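PDB 3K11: putative glycosyl hydrolase from Bacteroides thetaiotaomicron VPI-5482, which probably acts as a glycoside hydrolase of family 88, though its substrate and precise reaction are not established. Local coordinates for residues N197-D202 against A237-I242; D203-I208 against N268-L273. One frame throughout, in Å; residues are numbered along the deposited sequence. Where two conformers were deposited one is given.

Contact 1: residues N197-D202 against A237-I242; sequences NTLWLD and ADRMFI
The methylselenium end of Met240 (selenomethionine, atom SE) lies against main-chain atoms rather than in a purely apolar pocket: its CE sits 3.6 Å from the carbonyl O of Leu199 and equally near the amide N of Leu201. No hydrogen bond crosses between the segments, so the contact rests on van der Waals packing. Met240 runs out with CG anti to its own carbonyl carbon, stays extended through chi2 and bends at chi3 (87°), which lays CE along the backbone. SE meets CB of Leu199 at 3.9 Å, while CE also approaches CB of Leu201 at 4.1 Å. Both segments contribute to a small three-stranded antiparallel sheet at one end of the helical domain: strand 198-200 and strand 241-242 are its outer members, strand 247-253 runs between them, and Met240 closes helix 222-240 just before the second outer strand. Leu199 and Leu201 both hydrogen-bond through their backbones to that middle strand, at Trp252 and His250. Leu199 also meets Arg239 through its branch end, CD1 touching the arginine CD at 3.6 Å, the two side chains crossing at about a right angle. The Arg239 chain is extended from CG to NE and carries its guanidinium beyond the leucine to a salt bridge with Asp186, while NH1 hydrogen-bonds back to the carbonyl O of Gln235.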
ATOM      1  N   ASN A 197     -28.681   0.656  15.255  1.00 23.15           N
ATOM      2  CA  ASN A 197     -28.773   1.138  13.889  1.00 24.55           C
ATOM      3  C   ASN A 197     -27.462   1.007  13.127  1.00 24.52           C
ATOM      4  O   ASN A 197     -26.890   1.982  12.611  1.00 25.46           O
ATOM      5  CB  ASN A 197     -29.293   2.596  13.872  1.00 26.33           C
ATOM      6  CG  ASN A 197     -30.791   2.659  14.160  1.00 25.39           C
ATOM      7  OD1 ASN A 197     -31.404   1.655  14.434  1.00 26.73           O
ATOM      8  ND2 ASN A 197     -31.377   3.808  14.016  1.00 27.45           N
ATOM      9  N   THR A 198     -27.009  -0.239  13.075  1.00 24.84           N
ATOM     10  CA  THR A 198     -25.798  -0.604  12.326  1.00 22.00           C
ATOM     11  C   THR A 198     -26.157  -1.308  11.036  1.00 24.07           C
ATOM     12  O   THR A 198     -26.981  -2.220  11.004  1.00 25.32           O
ATOM     13  CB  THR A 198     -24.916  -1.562  13.178  1.00 26.87           C
ATOM     14  OG1 THR A 198     -24.584  -0.914  14.417  1.00 29.81           O
ATOM     15  CG2 THR A 198     -23.662  -1.929  12.456  1.00 21.52           C
ATOM     16  N   LEU A 199     -25.503  -0.876   9.959  1.00 23.70           N
ATOM     17  CA  LEU A 199     -25.567  -1.573   8.710  1.00 21.81           C
ATOM     18  C   LEU A 199     -24.353  -2.499   8.613  1.00 22.56           C
ATOM     19  O   LEU A 199     -23.249  -2.070   8.860  1.00 23.15           O
ATOM     20  CB  LEU A 199     -25.600  -0.630   7.530  1.00 21.12           C
ATOM     21  CG  LEU A 199     -26.775   0.339   7.381  1.00 23.56           C
ATOM     22  CD1 LEU A 199     -26.618   1.186   6.076  1.00 20.21           C
ATOM     23  CD2 LEU A 199     -28.150  -0.432   7.443  1.00 21.94           C
ATOM     24  N   TRP A 200     -24.622  -3.731   8.196  1.00 23.24           N
ATOM     25  CA  TRP A 200     -23.617  -4.752   7.884  1.00 23.59           C
ATOM     26  C   TRP A 200     -23.578  -4.938   6.397  1.00 22.90           C
ATOM     27  O   TRP A 200     -24.609  -5.204   5.770  1.00 21.57           O
ATOM     28  CB  TRP A 200     -24.034  -6.072   8.508  1.00 22.81           C
ATOM     29  CG  TRP A 200     -23.863  -6.149   9.978  1.00 23.77           C
ATOM     30  CD1 TRP A 200     -24.437  -5.354  10.939  1.00 23.95           C
ATOM     31  CD2 TRP A 200     -23.118  -7.137  10.659  1.00 21.19           C
ATOM     32  NE1 TRP A 200     -24.060  -5.781  12.181  1.00 25.78           N
ATOM     33  CE2 TRP A 200     -23.264  -6.887  12.048  1.00 20.71           C
ATOM     34  CE3 TRP A 200     -22.331  -8.217  10.231  1.00 25.40           C
ATOM     35  CZ2 TRP A 200     -22.671  -7.700  13.026  1.00 22.93           C
ATOM     36  CZ3 TRP A 200     -21.708  -9.001  11.192  1.00 25.72           C
ATOM     37  CH2 TRP A 200     -21.905  -8.758  12.581  1.00 24.26           C
ATOM     38  N   LEU A 201     -22.392  -4.846   5.819  1.00 22.74           N
ATOM     39  CA  LEU A 201     -22.243  -5.057   4.377  1.00 21.52           C
ATOM     40  C   LEU A 201     -22.839  -6.413   3.991  1.00 24.18           C
ATOM     41  O   LEU A 201     -23.448  -6.559   2.918  1.00 24.91           O
ATOM     42  CB  LEU A 201     -20.762  -4.968   3.993  1.00 23.91           C
ATOM     43  CG  LEU A 201     -20.442  -4.966   2.527  1.00 18.49           C
ATOM     44  CD1 LEU A 201     -21.170  -3.818   1.795  1.00 18.83           C
ATOM     45  CD2 LEU A 201     -18.887  -4.900   2.330  1.00 22.28           C
ATOM     46  N   ASP A 202     -22.688  -7.421   4.866  1.00 24.77           N
ATOM     47  CA  ASP A 202     -23.176  -8.771   4.591  1.00 24.58           C
ATOM     48  C   ASP A 202     -24.652  -8.757   4.261  1.00 24.04           C
ATOM     49  O   ASP A 202     -25.107  -9.585   3.454  1.00 24.16           O
ATOM     50  CB  ASP A 202     -23.008  -9.707   5.803  1.00 25.22           C
ATOM     51  CG  ASP A 202     -21.570  -9.719   6.366  1.00 32.90           C
ATOM     52  OD1 ASP A 202     -21.091  -8.660   6.754  1.00 24.39           O
ATOM     53  OD2 ASP A 202     -20.899 -10.776   6.372  1.00 40.63           O
ATOM     54  N   ALA A 237     -25.458   1.173  -0.566  1.00 21.47           N
ATOM     55  CA  ALA A 237     -24.238   1.634  -1.281  1.00 20.75           C
ATOM     56  C   ALA A 237     -23.903   3.095  -1.009  1.00 25.67           C
ATOM     57  O   ALA A 237     -22.739   3.407  -0.894  1.00 23.55           O
ATOM     58  CB  ALA A 237     -24.320   1.323  -2.811  1.00 23.74           C
ATOM     59  N   ASP A 238     -24.920   3.955  -0.874  0.50 24.89           N
ATOM     60  CA  ASP A 238     -24.717   5.388  -0.558  0.50 24.76           C
ATOM     61  C   ASP A 238     -23.797   5.541   0.624  0.50 25.09           C
ATOM     62  O   ASP A 238     -22.806   6.298   0.598  0.50 24.41           O
ATOM     63  CB  ASP A 238     -26.051   6.060  -0.208  0.50 23.55           C
ATOM     64  CG  ASP A 238     -25.903   7.555   0.092  0.50 26.84           C
ATOM     65  OD1 ASP A 238     -25.298   8.235  -0.769  0.50 25.99           O
ATOM     66  OD2 ASP A 238     -26.348   8.004   1.183  0.50 32.56           O
ATOM     67  N   ARG A 239     -24.098   4.770   1.650  1.00 23.58           N
ATOM     68  CA  ARG A 239     -23.377   4.856   2.921  1.00 25.24           C
ATOM     69  C   ARG A 239     -22.087   4.034   3.000  1.00 26.24           C
ATOM     70  O   ARG A 239     -21.139   4.461   3.628  1.00 24.84           O
ATOM     71  CB  ARG A 239     -24.284   4.372   4.025  1.00 24.38           C
ATOM     72  CG  ARG A 239     -25.508   5.266   4.165  1.00 27.02           C
ATOM     73  CD  ARG A 239     -26.417   4.639   5.114  1.00 28.37           C
ATOM     74  NE  ARG A 239     -27.559   5.444   5.551  1.00 25.60           N
ATOM     75  CZ  ARG A 239     -28.837   5.222   5.221  1.00 24.99           C
ATOM     76  NH1 ARG A 239     -29.196   4.324   4.299  1.00 26.35           N
ATOM     77  NH2 ARG A 239     -29.764   5.961   5.803  1.00 27.22           N
HETATM   78  N   MSE A 240     -22.080   2.875   2.365  1.00 23.64           N
HETATM   79  CA  MSE A 240     -21.021   1.889   2.575  1.00 23.86           C
HETATM   80  C   MSE A 240     -19.952   1.865   1.478  1.00 25.71           C
HETATM   81  O   MSE A 240     -18.800   1.445   1.758  1.00 23.76           O
HETATM   82  CB  MSE A 240     -21.681   0.516   2.864  1.00 25.78           C
HETATM   83  CG  MSE A 240     -22.619   0.552   4.093  1.00 24.21           C
HETATM   84 SE   MSE A 240     -23.041  -1.194   4.626  0.75 24.81          SE
HETATM   85  CE  MSE A 240     -21.445  -1.352   5.791  1.00 25.38           C
ATOM     86  N   PHE A 241     -20.273   2.358   0.273  1.00 23.39           N
ATOM     87  CA  PHE A 241     -19.282   2.358  -0.845  1.00 23.55           C
ATOM     88  C   PHE A 241     -18.294   3.465  -0.579  1.00 27.39           C
ATOM     89  O   PHE A 241     -18.694   4.507  -0.077  1.00 28.01           O
ATOM     90  CB  PHE A 241     -19.936   2.529  -2.208  1.00 25.24           C
ATOM     91  CG  PHE A 241     -19.013   2.198  -3.369  1.00 22.09           C
ATOM     92  CD1 PHE A 241     -18.525   0.908  -3.547  1.00 24.91           C
ATOM     93  CD2 PHE A 241     -18.689   3.141  -4.300  1.00 23.13           C
ATOM     94  CE1 PHE A 241     -17.701   0.606  -4.604  1.00 25.94           C
ATOM     95  CE2 PHE A 241     -17.826   2.820  -5.356  1.00 25.55           C
ATOM     96  CZ  PHE A 241     -17.355   1.587  -5.497  1.00 24.76           C
ATOM     97  N   ILE A 242     -17.035   3.253  -0.962  1.00 26.88           N
ATOM     98  CA  ILE A 242     -15.946   4.217  -0.766  1.00 26.55           C
ATOM     99  C   ILE A 242     -15.409   4.512  -2.184  1.00 26.18           C
ATOM    100  O   ILE A 242     -14.535   3.802  -2.692  1.00 25.79           O
ATOM    101  CB  ILE A 242     -14.808   3.672   0.080  1.00 27.00           C
ATOM    102  CG1 ILE A 242     -15.295   3.172   1.448  1.00 26.85           C
ATOM    103  CG2 ILE A 242     -13.799   4.813   0.396  1.00 26.09           C
ATOM    104  CD1 ILE A 242     -14.360   2.255   2.161  1.00 29.31           C
TER

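Contact 2: residues D203-I208 against N268-L273; sequences DMFMGI and NGWALL
Phe205 and Trp270 lie nearly flat on each other, an offset stack with the phenyl ring and the six-membered ring of the indole at 4.6 Å between centroids and their planes only 8° apart. They join helix 202-217 to helix 265-281, two helices of the alpha-helical core of a fold that, as in family 88 relatives, is probably an (alpha/alpha)6 barrel. The axes of the short segments run in the same general sense, 39° apart, and come within 8.0 Å. Phe205 reaches the neighbour with CG anti to its backbone N (chi1 -179°), bringing CD2 over the indole at CE3, 3.6 Å away and toward the rim rather than the centre. Its CB presses on CB of Trp270 at the same time, so ring and stem are both held. On the same side of the phenyl as the indole, Leu273 comes in obliquely and puts CD2 3.5 Å from CE1 of Phe205, while the same methyl group lies at the edge of the indole, in its plane. With an alanine at Phe205, one face of the Trp270 six-membered ring would probably lose its stacking partner and a gap would open beside Leu273. On the same face of the indole as the phenyl, Met206, bent at chi2, sends CE over the five-membered ring in a CH-pi contact, 4.1 Å from the ring centroid. Trp270 also packs on Ile331 of helix 326-342, and Met204 reaches Phe233 and Phe236 of helix 222-240. Both Met204 and Met206 are selenomethionines. Away from the stack, SE of Met204 touches CB of Ala271 at 4.1 Å.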
ATOM      1  N   ASP A 203     -25.401  -7.795   4.806  1.00 23.69           N
ATOM      2  CA  ASP A 203     -26.874  -7.835   4.660  1.00 24.43           C
ATOM      3  C   ASP A 203     -27.324  -7.403   3.276  1.00 24.83           C
ATOM      4  O   ASP A 203     -28.446  -7.638   2.921  1.00 24.89           O
ATOM      5  CB  ASP A 203     -27.577  -7.021   5.713  1.00 25.49           C
ATOM      6  CG  ASP A 203     -27.609  -7.701   7.077  1.00 29.51           C
ATOM      7  OD1 ASP A 203     -27.522  -8.953   7.128  1.00 25.34           O
ATOM      8  OD2 ASP A 203     -27.799  -6.983   8.071  1.00 24.77           O
HETATM    9  N   MSE A 204     -26.445  -6.774   2.483  1.00 23.37           N
HETATM   10  CA  MSE A 204     -26.754  -6.581   1.076  1.00 21.85           C
HETATM   11  C   MSE A 204     -27.110  -7.954   0.472  1.00 21.25           C
HETATM   12  O   MSE A 204     -28.097  -8.113  -0.233  1.00 25.30           O
HETATM   13  CB  MSE A 204     -25.594  -5.941   0.330  1.00 24.50           C
HETATM   14  CG  MSE A 204     -25.407  -4.480   0.708  1.00 22.79           C
HETATM   15 SE   MSE A 204     -24.064  -3.588  -0.336  0.75 20.85          SE
HETATM   16  CE  MSE A 204     -25.112  -3.308  -1.916  1.00 21.95           C
ATOM     17  N   PHE A 205     -26.313  -8.959   0.807  1.00 21.67           N
ATOM     18  CA  PHE A 205     -26.453 -10.311   0.269  1.00 22.04           C
ATOM     19  C   PHE A 205     -27.455 -11.116   1.050  1.00 22.88           C
ATOM     20  O   PHE A 205     -28.182 -11.926   0.478  1.00 26.70           O
ATOM     21  CB  PHE A 205     -25.102 -11.009   0.222  1.00 26.97           C
ATOM     22  CG  PHE A 205     -25.171 -12.388  -0.331  1.00 23.76           C
ATOM     23  CD1 PHE A 205     -25.402 -12.607  -1.709  1.00 26.39           C
ATOM     24  CD2 PHE A 205     -25.058 -13.465   0.525  1.00 28.83           C
ATOM     25  CE1 PHE A 205     -25.507 -13.901  -2.202  1.00 31.53           C
ATOM     26  CE2 PHE A 205     -25.183 -14.771   0.044  1.00 33.01           C
ATOM     27  CZ  PHE A 205     -25.391 -14.983  -1.321  1.00 29.03           C
HETATM   28  N   MSE A 206     -27.531 -10.891   2.352  1.00 23.96           N
HETATM   29  CA  MSE A 206     -28.516 -11.650   3.121  1.00 23.62           C
HETATM   30  C   MSE A 206     -29.945 -11.279   2.743  1.00 24.92           C
HETATM   31  O   MSE A 206     -30.845 -12.122   2.794  1.00 24.36           O
HETATM   32  CB  MSE A 206     -28.308 -11.501   4.626  1.00 25.20           C
HETATM   33  CG  MSE A 206     -26.952 -11.819   5.113  1.00 25.59           C
HETATM   34 SE   MSE A 206     -26.307 -13.637   4.645  0.75 25.65          SE
HETATM   35  CE  MSE A 206     -24.320 -13.248   4.538  1.00 29.63           C
ATOM     36  N   GLY A 207     -30.172 -10.025   2.391  1.00 24.68           N
ATOM     37  CA  GLY A 207     -31.522  -9.514   2.089  1.00 24.77           C
ATOM     38  C   GLY A 207     -31.927  -9.250   0.648  1.00 23.92           C
ATOM     39  O   GLY A 207     -33.048  -9.562   0.260  1.00 24.84           O
ATOM     40  N   ILE A 208     -31.023  -8.730  -0.177  1.00 23.55           N
ATOM     41  CA  ILE A 208     -31.448  -8.203  -1.499  1.00 21.82           C
ATOM     42  C   ILE A 208     -31.792  -9.289  -2.514  1.00 24.38           C
ATOM     43  O   ILE A 208     -32.849  -9.201  -3.118  1.00 25.32           O
ATOM     44  CB  ILE A 208     -30.470  -7.149  -2.041  1.00 22.58           C
ATOM     45  CG1 ILE A 208     -30.411  -5.998  -1.029  1.00 24.62           C
ATOM     46  CG2 ILE A 208     -30.846  -6.688  -3.461  1.00 23.74           C
ATOM     47  CD1 ILE A 208     -29.282  -4.946  -1.348  1.00 22.02           C
ATOM     48  N   ASN A 268     -16.998  -7.855   1.095  1.00 22.36           N
ATOM     49  CA  ASN A 268     -16.894  -7.211  -0.204  1.00 20.36           C
ATOM     50  C   ASN A 268     -17.313  -8.167  -1.293  1.00 22.19           C
ATOM     51  O   ASN A 268     -18.012  -7.779  -2.232  1.00 24.27           O
ATOM     52  CB  ASN A 268     -15.482  -6.658  -0.440  1.00 23.31           C
ATOM     53  CG  ASN A 268     -15.390  -5.203  -0.021  1.00 20.88           C
ATOM     54  OD1 ASN A 268     -15.589  -4.302  -0.866  1.00 22.17           O
ATOM     55  ND2 ASN A 268     -15.198  -4.951   1.301  1.00 23.35           N
ATOM     56  N   GLY A 269     -17.018  -9.459  -1.114  1.00 22.87           N
ATOM     57  CA  GLY A 269     -17.552 -10.480  -2.013  1.00 23.43           C
ATOM     58  C   GLY A 269     -19.071 -10.515  -1.969  1.00 22.69           C
ATOM     59  O   GLY A 269     -19.727 -10.543  -3.005  1.00 23.90           O
ATOM     60  N   TRP A 270     -19.659 -10.503  -0.794  1.00 22.83           N
ATOM     61  CA  TRP A 270     -21.108 -10.494  -0.700  1.00 22.37           C
ATOM     62  C   TRP A 270     -21.737  -9.305  -1.445  1.00 24.21           C
ATOM     63  O   TRP A 270     -22.756  -9.453  -2.072  1.00 24.96           O
ATOM     64  CB  TRP A 270     -21.549 -10.469   0.752  1.00 22.64           C
ATOM     65  CG  TRP A 270     -21.264 -11.712   1.553  1.00 23.02           C
ATOM     66  CD1 TRP A 270     -20.958 -11.761   2.908  1.00 27.84           C
ATOM     67  CD2 TRP A 270     -21.264 -13.069   1.101  1.00 28.25           C
ATOM     68  NE1 TRP A 270     -20.771 -13.049   3.278  1.00 28.38           N
ATOM     69  CE2 TRP A 270     -20.940 -13.868   2.197  1.00 30.82           C
ATOM     70  CE3 TRP A 270     -21.501 -13.684  -0.125  1.00 35.07           C
ATOM     71  CZ2 TRP A 270     -20.838 -15.237   2.109  1.00 31.82           C
ATOM     72  CZ3 TRP A 270     -21.399 -15.066  -0.207  1.00 35.37           C
ATOM     73  CH2 TRP A 270     -21.051 -15.817   0.907  1.00 33.23           C
ATOM     74  N   ALA A 271     -21.109  -8.135  -1.410  1.00 24.08           N
ATOM     75  CA  ALA A 271     -21.620  -6.932  -2.083  1.00 22.31           C
ATOM     76  C   ALA A 271     -21.504  -7.100  -3.603  1.00 23.07           C
ATOM     77  O   ALA A 271     -22.384  -6.679  -4.362  1.00 24.86           O
ATOM     78  CB  ALA A 271     -20.811  -5.691  -1.662  1.00 23.02           C
ATOM     79  N   LEU A 272     -20.408  -7.695  -4.055  1.00 23.38           N
ATOM     80  CA  LEU A 272     -20.208  -7.942  -5.504  1.00 22.82           C
ATOM     81  C   LEU A 272     -21.217  -8.959  -6.009  1.00 23.57           C
ATOM     82  O   LEU A 272     -21.810  -8.803  -7.091  1.00 23.70           O
ATOM     83  CB  LEU A 272     -18.759  -8.414  -5.752  1.00 21.98           C
ATOM     84  CG  LEU A 272     -18.217  -8.241  -7.200  1.00 23.73           C
ATOM     85  CD1 LEU A 272     -18.171  -6.749  -7.661  1.00 24.79           C
ATOM     86  CD2 LEU A 272     -16.848  -8.916  -7.331  1.00 22.76           C
ATOM     87  N   LEU A 273     -21.438  -9.987  -5.185  1.00 21.80           N
ATOM     88  CA  LEU A 273     -22.399 -11.059  -5.499  1.00 22.14           C
ATOM     89  C   LEU A 273     -23.815 -10.536  -5.489  1.00 21.15           C
ATOM     90  O   LEU A 273     -24.639 -10.954  -6.318  1.00 23.89           O
ATOM     91  CB  LEU A 273     -22.187 -12.255  -4.542  1.00 22.06           C
ATOM     92  CG  LEU A 273     -22.993 -13.534  -4.728  1.00 30.46           C
ATOM     93  CD1 LEU A 273     -23.065 -14.013  -6.127  1.00 20.80           C
ATOM     94  CD2 LEU A 273     -22.435 -14.633  -3.811  1.00 28.71           C
TER

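How the contacts relate
From the N terminus, strand 198-200 comes first and runs straight into helix 202-217, so the first segments of the two contacts adjoin at residues 202 and 203. The chain then passes into helix 222-240, and at 237-242 contact 1 closes a loop that is almost wholly helical. The chain goes on through strand 247-253 to helix 265-281, where contact 2 closes at 268-273. The segments alternate, so the two loops cross. Contact 1 ties the small sheet to the end of helix 222-240; contact 2 joins two core helices. Their centres lie 10 Å apart, and Leu201 packs on Asn268 and Ala271, as Asp202 does on Trp270.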